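Local coordinates for giding protein-mglB (Thermus thermophilus, PDB 1J3W) that probably acts as a molecular adaptor and guanyl-nucleotide exchange factor of the Roadblock/LC7 family, at residues B[93-98]-B[103-108]; B[39-44]-B[58-63]; B[17-22]-B[126-131]; B[64-69]-B[85-90]. One frame throughout, in Å; residues are numbered along the deposited sequence.

Contact 1 lies at the centre of the chain and joins two neighbouring strands by straight backbone hydrogen bonds. Contact 2 is also buried and brings helix 56-69 against the start of strand 41-46. It is made by a methyl against a carbonyl oxygen and a valine branch, with no polar bond between its segments. V63 from contact 2 packs on V96 and V106 of contact 1. Contact 3 is partly buried and joins the two helices of the other face, where L129 meets L105. Contact 4 uses helix 56-69 again, now with strand 84-88 at the subunit interface. It has one direct side-chain hydrogen bond and one water bridge.

Contact 1 (B[93-98]-B[103-108]); sequences GLYVDE and ALLVLV
Y95 and L107 form a hydrogen-bonded pair of the antiparallel hairpin made by strands 93-98 and 103-109. Y95 N donates to L107 O at 2.9 Å, and L107 N returns a bond to Y95 O at 2.8 Å. D97 and L105 repeat this pattern. The bond from L105 N to D97 O is 2.8 Å long and nearly straight, with 173° at the hydrogen.

The side chain of Y95 runs beside that of L107, and both point the same way. Y95 CB lies 4.1 Å from L107 CB. With CG anti to the backbone N (chi1 174°), the ring lies alongside L107 and reaches L105. Y95 CD2 meets L107 CD1 at 4.0 Å. L105 CD2 approaches the ring edge near Y95 CE2, at 4.3 Å. The hydroxyl at the tip bonds to E84, while V118 and K123 of helix 115-135 touch this side chain.

The other face includes L94, V96, L104, V106 and V108. L94 CD1 reaches over to V106 CG1 at 3.6 Å. V63 packs on V96 and V106.

The backbone polar atoms of the two hydrogen-bonded pairs are thus used up inside the sheet. Both faces are mainly apolar, against helices and, at L94 and V108, the second subunit, as suits the Roadblock/LC7 fold. The exceptions are D97, bonded to K123 and S126, and E98, bonded to R81.

Contact 2 (B[39-44]-B[58-63]); sequences GFVLAH and TLATLV
This contact belongs to the helix-on-sheet layer of the Roadblock/LC7 fold. It joins helix 56-69 to the start of the edge strand 41-46. The contact point on the helix is A60, whose methyl group faces the other segment. A60 CB sits 3.2 Å from G39 O, just ahead of the strand. It also meets V41 CG2. One methyl therefore touches both a backbone carbonyl and a valine branch.

G39 brings its main chain close to the helix, and its CA is 4.5 Å from T61 CA. Its backbone has a positive phi (105°). Having no side chain, G39 lays its bare main chain against the helix. T61 turns its hydroxyl to D57 O, one turn back in its own helix.

The strand goes on into a classic beta bulge, where L42 and A43 both face L34 of the neighbouring strand 31-36. On the helix, A60 and V63 also rest on I35, while L59 reaches L33 and V108. The helix therefore lies over several strands. L76 and L73 of the second subunit pack on L59 and V63, respectively.

V41 holds CG1 anti to the backbone N (chi1 177°), which places its other methyl beside that N, where it meets A60. There V41 CG2 closes on A60 CB at 3.6 Å.

Contact 3 (B[17-22]-B[126-131]); sequences VEVLEE and SEALAR
V19 and L129 carry the apolar packing between helix 10-27 and helix 115-135. These are the N- and C-terminal helices of the modelled chain. They pair on one face of the Roadblock/LC7 sheet, the face away from helix 56-69. The two run almost exactly antiparallel, at 174° for the short segments. The segment axes come within 9.9 Å. The nearest CA atoms are those of V19 and A128, 7.3 Å apart.

The van der Waals contacts are branch against branch. V19 uses both methyls. V19 CG1 lies 4.0 Å from L129 CG, and V19 CG2 lies 4.0 Å from A128 CB. V19 and L129 run alongside each other, head to tail. V19 CB therefore also comes near L129 CD2. L20 meets L129 differently, lying across it, roughly perpendicular. L20 CD2 touches L129 CD1 at 4.1 Å. L129 has CG anti to its carbonyl carbon (chi1 -69°), and its branches reach the facing helix.

Two polar side chains have partners outside this contact. S126 OG bonds to D97 of strand 93-98. E18 makes a salt bridge with R15 in its own helix.

The leucines face the sheet. L20 and L129 both pack on L105, and L20 also touches A32 and A43. V19 and A128 are partly exposed. Between these two segments only apolar contacts are made, and they become more buried from V19 toward the leucines over the sheet.

Contact 4 (B[64-69]-B[85-90]); sequences AGNAAA and EVHQGE
This is a polar contact between side chains where the sheet of this Roadblock/LC7 domain meets the second subunit. It links N66 of helix 56-69 to E85 and H87 of strand 84-88. N66 ND2 donates to E85 OE1 at 2.9 Å. The acceptor lies in the amide plane of N66. The donor meets OE1 on its syn side, 24° out of the carboxylate plane. The two flat groups are turned 79° apart, close to perpendicular.

N66 has CG anti to the backbone N (chi1 177°), and this carries the amide out to the strand. The other end of the amide is also used. Water 1 donates to N66 OD1 at 2.7 Å and is bonded to H87 NE2 at 2.8 Å. It lies in the plane of the H87 ring, at its edge, as does E85 OE1. N66 ND2 comes 4.2 Å from H87 CE1, obliquely to the ring. A direct bond on one side and a water bridge on the other fix the rotation of the amide.

E85 has a second partner, because its OE2 bonds to T70 OG1 just past the helix. Along the strand, E85 and H87 pair with V96 and L94 of strand 93-98. On its other side strand 84-88 forms an antiparallel ladder with the second subunit, whose H87 meets this H87. Helix 56-69 is thus tied to the strand through which the sheet continues into the neighbouring subunit.

Contact 1 (B[93-98]-B[103-108])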
loop_
_atom_site.group_PDB
_atom_site.type_symbol
_atom_site.label_atom_id
_atom_site.label_comp_id
_atom_site.label_asym_id
_atom_site.label_seq_id
_atom_site.Cartn_x
_atom_site.Cartn_y
_atom_site.Cartn_z
ATOM N N GLY B 93 11.445 15.666 6.685
ATOM C CA GLY B 93 11.794 14.260 6.733
ATOM C C GLY B 93 10.918 13.512 7.724
ATOM O O GLY B 93 10.300 14.106 8.619
ATOM N N LEU B 94 10.873 12.196 7.560
ATOM C CA LEU B 94 10.077 11.327 8.412
ATOM C C LEU B 94 10.896 10.104 8.800
ATOM O O LEU B 94 11.489 9.449 7.946
ATOM C CB LEU B 94 8.820 10.888 7.651
ATOM C CG LEU B 94 7.815 9.957 8.326
ATOM C CD1 LEU B 94 7.114 10.693 9.449
ATOM C CD2 LEU B 94 6.798 9.481 7.293
ATOM N N TYR B 95 10.941 9.817 10.095
ATOM C CA TYR B 95 11.652 8.659 10.623
ATOM C C TYR B 95 10.623 7.795 11.333
ATOM O O TYR B 95 9.879 8.283 12.184
ATOM C CB TYR B 95 12.716 9.092 11.634
ATOM C CG TYR B 95 13.400 7.947 12.348
ATOM C CD1 TYR B 95 14.483 7.291 11.773
ATOM C CD2 TYR B 95 12.954 7.514 13.599
ATOM C CE1 TYR B 95 15.114 6.234 12.420
ATOM C CE2 TYR B 95 13.579 6.452 14.257
ATOM C CZ TYR B 95 14.656 5.819 13.660
ATOM O OH TYR B 95 15.272 4.757 14.290
ATOM N N VAL B 96 10.572 6.519 10.973
ATOM C CA VAL B 96 9.650 5.586 11.599
ATOM C C VAL B 96 10.427 4.342 12.011
ATOM O O VAL B 96 11.209 3.803 11.227
ATOM C CB VAL B 96 8.520 5.174 10.635
ATOM C CG1 VAL B 96 7.562 4.217 11.329
ATOM C CG2 VAL B 96 7.778 6.408 10.153
ATOM N N ASP B 97 10.222 3.890 13.243
ATOM C CA ASP B 97 10.912 2.703 13.720
ATOM C C ASP B 97 9.963 1.900 14.597
ATOM O O ASP B 97 9.132 2.460 15.309
ATOM C CB ASP B 97 12.168 3.100 14.506
ATOM C CG ASP B 97 13.088 1.917 14.788
ATOM O OD1 ASP B 97 13.032 0.911 14.046
ATOM O OD2 ASP B 97 13.883 2.002 15.743
ATOM N N GLU B 98 10.069 0.582 14.518
ATOM C CA GLU B 98 9.220 -0.282 15.315
ATOM C C GLU B 98 9.494 -0.113 16.798
ATOM O O GLU B 98 10.651 -0.057 17.228
ATOM C CB GLU B 98 9.436 -1.748 14.931
ATOM C CG GLU B 98 8.674 -2.193 13.703
ATOM C CD GLU B 98 8.811 -3.683 13.451
ATOM O OE1 GLU B 98 8.692 -4.462 14.419
ATOM O OE2 GLU B 98 9.028 -4.073 12.288
ATOM N N ALA B 103 3.580 -1.390 17.895
ATOM C CA ALA B 103 3.595 0.067 17.862
ATOM C C ALA B 103 4.738 0.604 17.013
ATOM O O ALA B 103 5.672 -0.120 16.677
ATOM C CB ALA B 103 3.682 0.625 19.279
ATOM N N LEU B 104 4.646 1.887 16.681
ATOM C CA LEU B 104 5.643 2.551 15.852
ATOM C C LEU B 104 5.992 3.919 16.410
ATOM O O LEU B 104 5.108 4.658 16.848
ATOM C CB LEU B 104 5.095 2.756 14.438
ATOM C CG LEU B 104 4.678 1.526 13.626
ATOM C CD1 LEU B 104 3.857 1.948 12.418
ATOM C CD2 LEU B 104 5.913 0.763 13.196
ATOM N N LEU B 105 7.280 4.245 16.394
ATOM C CA LEU B 105 7.749 5.557 16.821
ATOM C C LEU B 105 7.831 6.379 15.540
ATOM O O LEU B 105 8.371 5.910 14.538
ATOM C CB LEU B 105 9.147 5.483 17.435
ATOM C CG LEU B 105 9.823 6.858 17.560
ATOM C CD1 LEU B 105 9.101 7.714 18.599
ATOM C CD2 LEU B 105 11.277 6.675 17.927
ATOM N N VAL B 106 7.292 7.590 15.570
ATOM C CA VAL B 106 7.311 8.470 14.407
ATOM C C VAL B 106 7.943 9.812 14.774
ATOM O O VAL B 106 7.562 10.428 15.764
ATOM C CB VAL B 106 5.880 8.751 13.891
ATOM C CG1 VAL B 106 5.934 9.666 12.670
ATOM C CG2 VAL B 106 5.172 7.435 13.556
ATOM N N LEU B 107 8.931 10.243 13.995
ATOM C CA LEU B 107 9.559 11.541 14.219
ATOM C C LEU B 107 9.463 12.332 12.927
ATOM O O LEU B 107 9.821 11.833 11.860
ATOM C CB LEU B 107 11.036 11.402 14.601
ATOM C CG LEU B 107 11.369 10.682 15.909
ATOM C CD1 LEU B 107 12.884 10.618 16.099
ATOM C CD2 LEU B 107 10.730 11.427 17.079
ATOM N N VAL B 108 8.950 13.551 13.021
ATOM C CA VAL B 108 8.846 14.440 11.867
ATOM C C VAL B 108 9.900 15.506 12.120
ATOM O O VAL B 108 9.935 16.109 13.199
ATOM C CB VAL B 108 7.462 15.102 11.778
ATOM C CG1 VAL B 108 7.455 16.146 10.661
ATOM C CG2 VAL B 108 6.400 14.041 11.527
#

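Contact 2 (B[39-44]-B[58-63])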
loop_
_atom_site.group_PDB
_atom_site.type_symbol
_atom_site.label_atom_id
_atom_site.label_comp_id
_atom_site.label_asym_id
_atom_site.label_seq_id
_atom_site.Cartn_x
_atom_site.Cartn_y
_atom_site.Cartn_z
ATOM N N GLY B 39 -2.942 2.716 13.392
ATOM C CA GLY B 39 -3.065 4.139 13.117
ATOM C C GLY B 39 -3.477 5.029 14.277
ATOM O O GLY B 39 -3.465 6.252 14.154
ATOM N N PHE B 40 -3.848 4.438 15.406
ATOM C CA PHE B 40 -4.252 5.247 16.552
ATOM C C PHE B 40 -3.038 5.899 17.201
ATOM O O PHE B 40 -1.982 5.278 17.307
ATOM C CB PHE B 40 -4.968 4.395 17.605
ATOM C CG PHE B 40 -6.335 3.932 17.192
ATOM C CD1 PHE B 40 -6.534 2.631 16.740
ATOM C CD2 PHE B 40 -7.424 4.791 17.271
ATOM C CE1 PHE B 40 -7.806 2.193 16.375
ATOM C CE2 PHE B 40 -8.699 4.362 16.909
ATOM C CZ PHE B 40 -8.889 3.062 16.460
ATOM N N VAL B 41 -3.189 7.150 17.632
ATOM C CA VAL B 41 -2.093 7.843 18.302
ATOM C C VAL B 41 -2.178 7.483 19.781
ATOM O O VAL B 41 -3.192 7.743 20.434
ATOM C CB VAL B 41 -2.201 9.369 18.145
ATOM C CG1 VAL B 41 -1.080 10.042 18.925
ATOM C CG2 VAL B 41 -2.109 9.749 16.667
ATOM N N LEU B 42 -1.119 6.876 20.305
ATOM C CA LEU B 42 -1.088 6.461 21.704
ATOM C C LEU B 42 -0.544 7.560 22.605
ATOM O O LEU B 42 -0.938 7.674 23.764
ATOM C CB LEU B 42 -0.232 5.202 21.852
ATOM C CG LEU B 42 -0.593 4.053 20.903
ATOM C CD1 LEU B 42 0.272 2.845 21.215
ATOM C CD2 LEU B 42 -2.065 3.707 21.047
ATOM N N ALA B 43 0.375 8.358 22.071
ATOM C CA ALA B 43 0.977 9.467 22.807
ATOM C C ALA B 43 1.705 10.336 21.789
ATOM O O ALA B 43 2.225 9.827 20.792
ATOM C CB ALA B 43 1.965 8.949 23.848
ATOM N N HIS B 44 1.728 11.644 22.016
ATOM C CA HIS B 44 2.413 12.541 21.095
ATOM C C HIS B 44 2.881 13.798 21.804
ATOM O O HIS B 44 2.231 14.278 22.731
ATOM C CB HIS B 44 1.503 12.914 19.916
ATOM C CG HIS B 44 0.319 13.747 20.295
ATOM N ND1 HIS B 44 0.375 15.121 20.398
ATOM C CD2 HIS B 44 -0.955 13.399 20.593
ATOM C CE1 HIS B 44 -0.814 15.583 20.740
ATOM N NE2 HIS B 44 -1.640 14.558 20.866
ATOM N N THR B 58 -4.250 12.141 10.945
ATOM C CA THR B 58 -4.055 11.828 9.535
ATOM C C THR B 58 -2.624 11.327 9.325
ATOM O O THR B 58 -2.399 10.361 8.595
ATOM C CB THR B 58 -4.303 13.057 8.653
ATOM O OG1 THR B 58 -5.620 13.563 8.915
ATOM C CG2 THR B 58 -4.196 12.687 7.174
ATOM N N LEU B 59 -1.656 11.972 9.975
ATOM C CA LEU B 59 -0.264 11.552 9.848
ATOM C C LEU B 59 -0.117 10.101 10.300
ATOM O O LEU B 59 0.488 9.280 9.610
ATOM C CB LEU B 59 0.649 12.447 10.696
ATOM C CG LEU B 59 2.112 11.993 10.801
ATOM C CD1 LEU B 59 2.752 11.985 9.422
ATOM C CD2 LEU B 59 2.878 12.923 11.741
ATOM N N ALA B 60 -0.679 9.791 11.465
ATOM C CA ALA B 60 -0.616 8.444 12.023
ATOM C C ALA B 60 -1.292 7.427 11.105
ATOM O O ALA B 60 -0.785 6.323 10.910
ATOM C CB ALA B 60 -1.264 8.423 13.404
ATOM N N THR B 61 -2.435 7.804 10.544
ATOM C CA THR B 61 -3.158 6.920 9.637
ATOM C C THR B 61 -2.298 6.607 8.417
ATOM O O THR B 61 -2.181 5.449 8.013
ATOM C CB THR B 61 -4.468 7.563 9.170
ATOM O OG1 THR B 61 -5.309 7.801 10.303
ATOM C CG2 THR B 61 -5.196 6.642 8.201
ATOM N N LEU B 62 -1.691 7.638 7.836
ATOM C CA LEU B 62 -0.844 7.448 6.662
ATOM C C LEU B 62 0.385 6.607 6.987
ATOM O O LEU B 62 0.808 5.783 6.177
ATOM C CB LEU B 62 -0.416 8.798 6.087
ATOM C CG LEU B 62 -1.546 9.647 5.500
ATOM C CD1 LEU B 62 -1.009 10.996 5.080
ATOM C CD2 LEU B 62 -2.166 8.932 4.303
ATOM N N VAL B 63 0.975 6.817 8.160
ATOM C CA VAL B 63 2.135 6.020 8.537
ATOM C C VAL B 63 1.717 4.560 8.691
ATOM O O VAL B 63 2.438 3.657 8.265
ATOM C CB VAL B 63 2.769 6.539 9.846
ATOM C CG1 VAL B 63 3.814 5.557 10.359
ATOM C CG2 VAL B 63 3.405 7.894 9.592
#

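Contact 3 (B[17-22]-B[126-131])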
loop_
_atom_site.group_PDB
_atom_site.type_symbol
_atom_site.label_atom_id
_atom_site.label_comp_id
_atom_site.label_asym_id
_atom_site.label_seq_id
_atom_site.Cartn_x
_atom_site.Cartn_y
_atom_site.Cartn_z
ATOM N N VAL B 17 5.649 9.501 27.345
ATOM C CA VAL B 17 5.723 10.924 27.046
ATOM C C VAL B 17 7.113 11.477 27.349
ATOM O O VAL B 17 7.642 12.293 26.592
ATOM C CB VAL B 17 4.663 11.704 27.846
ATOM C CG1 VAL B 17 5.006 13.178 27.873
ATOM C CG2 VAL B 17 3.299 11.491 27.213
ATOM N N GLU B 18 7.705 11.039 28.457
ATOM C CA GLU B 18 9.039 11.493 28.821
ATOM C C GLU B 18 10.036 11.116 27.727
ATOM O O GLU B 18 10.901 11.918 27.366
ATOM C CB GLU B 18 9.445 10.891 30.168
ATOM C CG GLU B 18 8.934 11.704 31.348
ATOM C CD GLU B 18 8.809 10.889 32.618
ATOM O OE1 GLU B 18 9.595 9.933 32.790
ATOM O OE2 GLU B 18 7.929 11.214 33.448
ATOM N N VAL B 19 9.911 9.904 27.190
ATOM C CA VAL B 19 10.801 9.473 26.120
ATOM C C VAL B 19 10.608 10.385 24.909
ATOM O O VAL B 19 11.581 10.841 24.305
ATOM C CB VAL B 19 10.521 8.018 25.687
ATOM C CG1 VAL B 19 11.363 7.673 24.462
ATOM C CG2 VAL B 19 10.848 7.058 26.826
ATOM N N LEU B 20 9.356 10.668 24.563
ATOM C CA LEU B 20 9.086 11.519 23.405
ATOM C C LEU B 20 9.659 12.916 23.582
ATOM O O LEU B 20 10.266 13.459 22.658
ATOM C CB LEU B 20 7.581 11.603 23.128
ATOM C CG LEU B 20 6.884 10.290 22.753
ATOM C CD1 LEU B 20 5.412 10.559 22.534
ATOM C CD2 LEU B 20 7.503 9.687 21.496
ATOM N N GLU B 21 9.474 13.495 24.766
ATOM C CA GLU B 21 9.985 14.830 25.048
ATOM C C GLU B 21 11.508 14.877 24.971
ATOM O O GLU B 21 12.081 15.793 24.372
ATOM C CB GLU B 21 9.519 15.288 26.432
ATOM C CG GLU B 21 8.028 15.570 26.500
ATOM C CD GLU B 21 7.530 15.791 27.914
ATOM O OE1 GLU B 21 6.384 16.267 28.067
ATOM O OE2 GLU B 21 8.274 15.486 28.870
ATOM N N GLU B 22 12.159 13.894 25.579
ATOM C CA GLU B 22 13.615 13.830 25.571
ATOM C C GLU B 22 14.133 13.649 24.149
ATOM O O GLU B 22 15.133 14.252 23.758
ATOM C CB GLU B 22 14.093 12.669 26.448
ATOM C CG GLU B 22 13.749 12.835 27.922
ATOM C CD GLU B 22 14.031 11.585 28.731
ATOM O OE1 GLU B 22 13.822 11.613 29.964
ATOM O OE2 GLU B 22 14.457 10.571 28.137
ATOM N N SER B 126 12.829 4.209 20.302
ATOM C CA SER B 126 11.986 3.089 19.914
ATOM C C SER B 126 12.185 1.901 20.846
ATOM O O SER B 126 11.225 1.216 21.186
ATOM C CB SER B 126 12.247 2.684 18.457
ATOM O OG SER B 126 13.561 2.198 18.272
ATOM N N GLU B 127 13.420 1.658 21.271
ATOM C CA GLU B 127 13.659 0.546 22.184
ATOM C C GLU B 127 13.035 0.819 23.546
ATOM O O GLU B 127 12.440 -0.071 24.160
ATOM C CB GLU B 127 15.149 0.287 22.380
ATOM C CG GLU B 127 15.383 -0.752 23.465
ATOM C CD GLU B 127 16.837 -0.963 23.782
ATOM O OE1 GLU B 127 17.525 0.028 24.107
ATOM O OE2 GLU B 127 17.286 -2.127 23.715
ATOM N N ALA B 128 13.179 2.050 24.027
ATOM C CA ALA B 128 12.615 2.412 25.320
ATOM C C ALA B 128 11.099 2.274 25.285
ATOM O O ALA B 128 10.485 1.776 26.228
ATOM C CB ALA B 128 13.001 3.835 25.680
ATOM N N LEU B 129 10.494 2.712 24.185
ATOM C CA LEU B 129 9.050 2.637 24.044
ATOM C C LEU B 129 8.573 1.201 23.880
ATOM O O LEU B 129 7.463 0.865 24.287
ATOM C CB LEU B 129 8.598 3.495 22.857
ATOM C CG LEU B 129 8.761 4.996 23.111
ATOM C CD1 LEU B 129 8.763 5.760 21.796
ATOM C CD2 LEU B 129 7.641 5.482 24.017
ATOM N N ALA B 130 9.414 0.358 23.288
ATOM C CA ALA B 130 9.066 -1.045 23.102
ATOM C C ALA B 130 8.887 -1.681 24.479
ATOM O O ALA B 130 7.945 -2.443 24.704
ATOM C CB ALA B 130 10.163 -1.763 22.331
ATOM N N ARG B 131 9.787 -1.354 25.401
ATOM C CA ARG B 131 9.717 -1.895 26.755
ATOM C C ARG B 131 8.500 -1.375 27.511
ATOM O O ARG B 131 7.846 -2.119 28.242
ATOM C CB ARG B 131 10.986 -1.550 27.537
ATOM C CG ARG B 131 12.233 -2.261 27.047
ATOM C CD ARG B 131 13.307 -2.281 28.125
ATOM N NE ARG B 131 14.465 -3.081 27.732
ATOM C CZ ARG B 131 15.447 -3.433 28.557
ATOM N NH1 ARG B 131 15.417 -3.057 29.829
ATOM N NH2 ARG B 131 16.460 -4.162 28.109
#

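Contact 4 (B[64-69]-B[85-90])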
loop_
_atom_site.group_PDB
_atom_site.type_symbol
_atom_site.label_atom_id
_atom_site.label_comp_id
_atom_site.label_asym_id
_atom_site.label_seq_id
_atom_site.Cartn_x
_atom_site.Cartn_y
_atom_site.Cartn_z
ATOM N N ALA B 64 0.538 4.335 9.270
ATOM C CA ALA B 64 0.021 2.982 9.459
ATOM C C ALA B 64 -0.272 2.341 8.102
ATOM O O ALA B 64 0.024 1.164 7.885
ATOM C CB ALA B 64 -1.252 3.022 10.305
ATOM N N GLY B 65 -0.856 3.119 7.197
ATOM C CA GLY B 65 -1.154 2.607 5.871
ATOM C C GLY B 65 0.136 2.195 5.183
ATOM O O GLY B 65 0.205 1.145 4.542
ATOM N N ASN B 66 1.168 3.024 5.320
ATOM C CA ASN B 66 2.468 2.749 4.713
ATOM C C ASN B 66 3.095 1.483 5.286
ATOM O O ASN B 66 3.648 0.662 4.547
ATOM C CB ASN B 66 3.416 3.928 4.953
ATOM C CG ASN B 66 4.810 3.677 4.412
ATOM O OD1 ASN B 66 5.038 3.746 3.210
ATOM N ND2 ASN B 66 5.747 3.376 5.303
ATOM N N ALA B 67 3.018 1.329 6.606
ATOM C CA ALA B 67 3.587 0.164 7.270
ATOM C C ALA B 67 2.974 -1.127 6.737
ATOM O O ALA B 67 3.638 -2.165 6.684
ATOM C CB ALA B 67 3.379 0.262 8.779
ATOM N N ALA B 68 1.706 -1.074 6.354
ATOM C CA ALA B 68 1.063 -2.260 5.816
ATOM C C ALA B 68 1.526 -2.476 4.377
ATOM O O ALA B 68 1.915 -3.577 3.997
ATOM C CB ALA B 68 -0.448 -2.104 5.860
ATOM N N ALA B 69 1.506 -1.400 3.598
ATOM C CA ALA B 69 1.873 -1.447 2.189
ATOM C C ALA B 69 3.284 -1.909 1.846
ATOM O O ALA B 69 3.478 -2.623 0.860
ATOM C CB ALA B 69 1.617 -0.087 1.554
ATOM N N GLU B 85 12.455 3.007 8.800
ATOM C CA GLU B 85 12.257 3.664 7.517
ATOM C C GLU B 85 12.503 5.159 7.623
ATOM O O GLU B 85 12.099 5.793 8.598
ATOM C CB GLU B 85 10.825 3.446 7.008
ATOM C CG GLU B 85 10.473 2.004 6.638
ATOM C CD GLU B 85 9.092 1.878 6.007
ATOM O OE1 GLU B 85 8.563 2.896 5.501
ATOM O OE2 GLU B 85 8.535 0.759 5.995
ATOM N N VAL B 86 13.165 5.719 6.616
ATOM C CA VAL B 86 13.424 7.154 6.574
ATOM C C VAL B 86 12.960 7.678 5.219
ATOM O O VAL B 86 13.309 7.115 4.183
ATOM C CB VAL B 86 14.922 7.478 6.746
ATOM C CG1 VAL B 86 15.151 8.972 6.582
ATOM C CG2 VAL B 86 15.397 7.022 8.113
ATOM N N HIS B 87 12.147 8.732 5.233
ATOM C CA HIS B 87 11.645 9.358 4.007
ATOM C C HIS B 87 12.105 10.802 4.060
ATOM O O HIS B 87 11.795 11.528 5.011
ATOM C CB HIS B 87 10.116 9.311 3.945
ATOM C CG HIS B 87 9.556 7.929 3.803
ATOM N ND1 HIS B 87 9.500 7.033 4.848
ATOM C CD2 HIS B 87 9.044 7.287 2.728
ATOM C CE1 HIS B 87 8.977 5.897 4.422
ATOM N NE2 HIS B 87 8.693 6.024 3.138
ATOM N N GLN B 88 12.841 11.219 3.038
ATOM C CA GLN B 88 13.394 12.562 3.004
ATOM C C GLN B 88 12.927 13.402 1.831
ATOM O O GLN B 88 13.043 12.989 0.677
ATOM C CB GLN B 88 14.917 12.471 2.972
ATOM C CG GLN B 88 15.633 13.809 3.008
ATOM C CD GLN B 88 15.642 14.419 4.391
ATOM O OE1 GLN B 88 16.246 13.873 5.316
ATOM N NE2 GLN B 88 14.972 15.554 4.543
ATOM N N GLY B 89 12.403 14.584 2.140
ATOM C CA GLY B 89 11.979 15.509 1.107
ATOM C C GLY B 89 13.059 16.572 0.990
ATOM O O GLY B 89 14.188 16.363 1.435
ATOM N N GLU B 90 12.726 17.716 0.400
ATOM C CA GLU B 90 13.697 18.793 0.247
ATOM C C GLU B 90 14.003 19.434 1.591
ATOM O O GLU B 90 15.149 19.777 1.879
ATOM C CB GLU B 90 13.156 19.855 -0.713
ATOM C CG GLU B 90 13.121 19.428 -2.174
ATOM C CD GLU B 90 14.484 19.502 -2.840
ATOM O OE1 GLU B 90 15.418 18.811 -2.381
ATOM O OE2 GLU B 90 14.622 20.258 -3.826
HETATM O O HOH W 1 7.517 3.615 2.186
#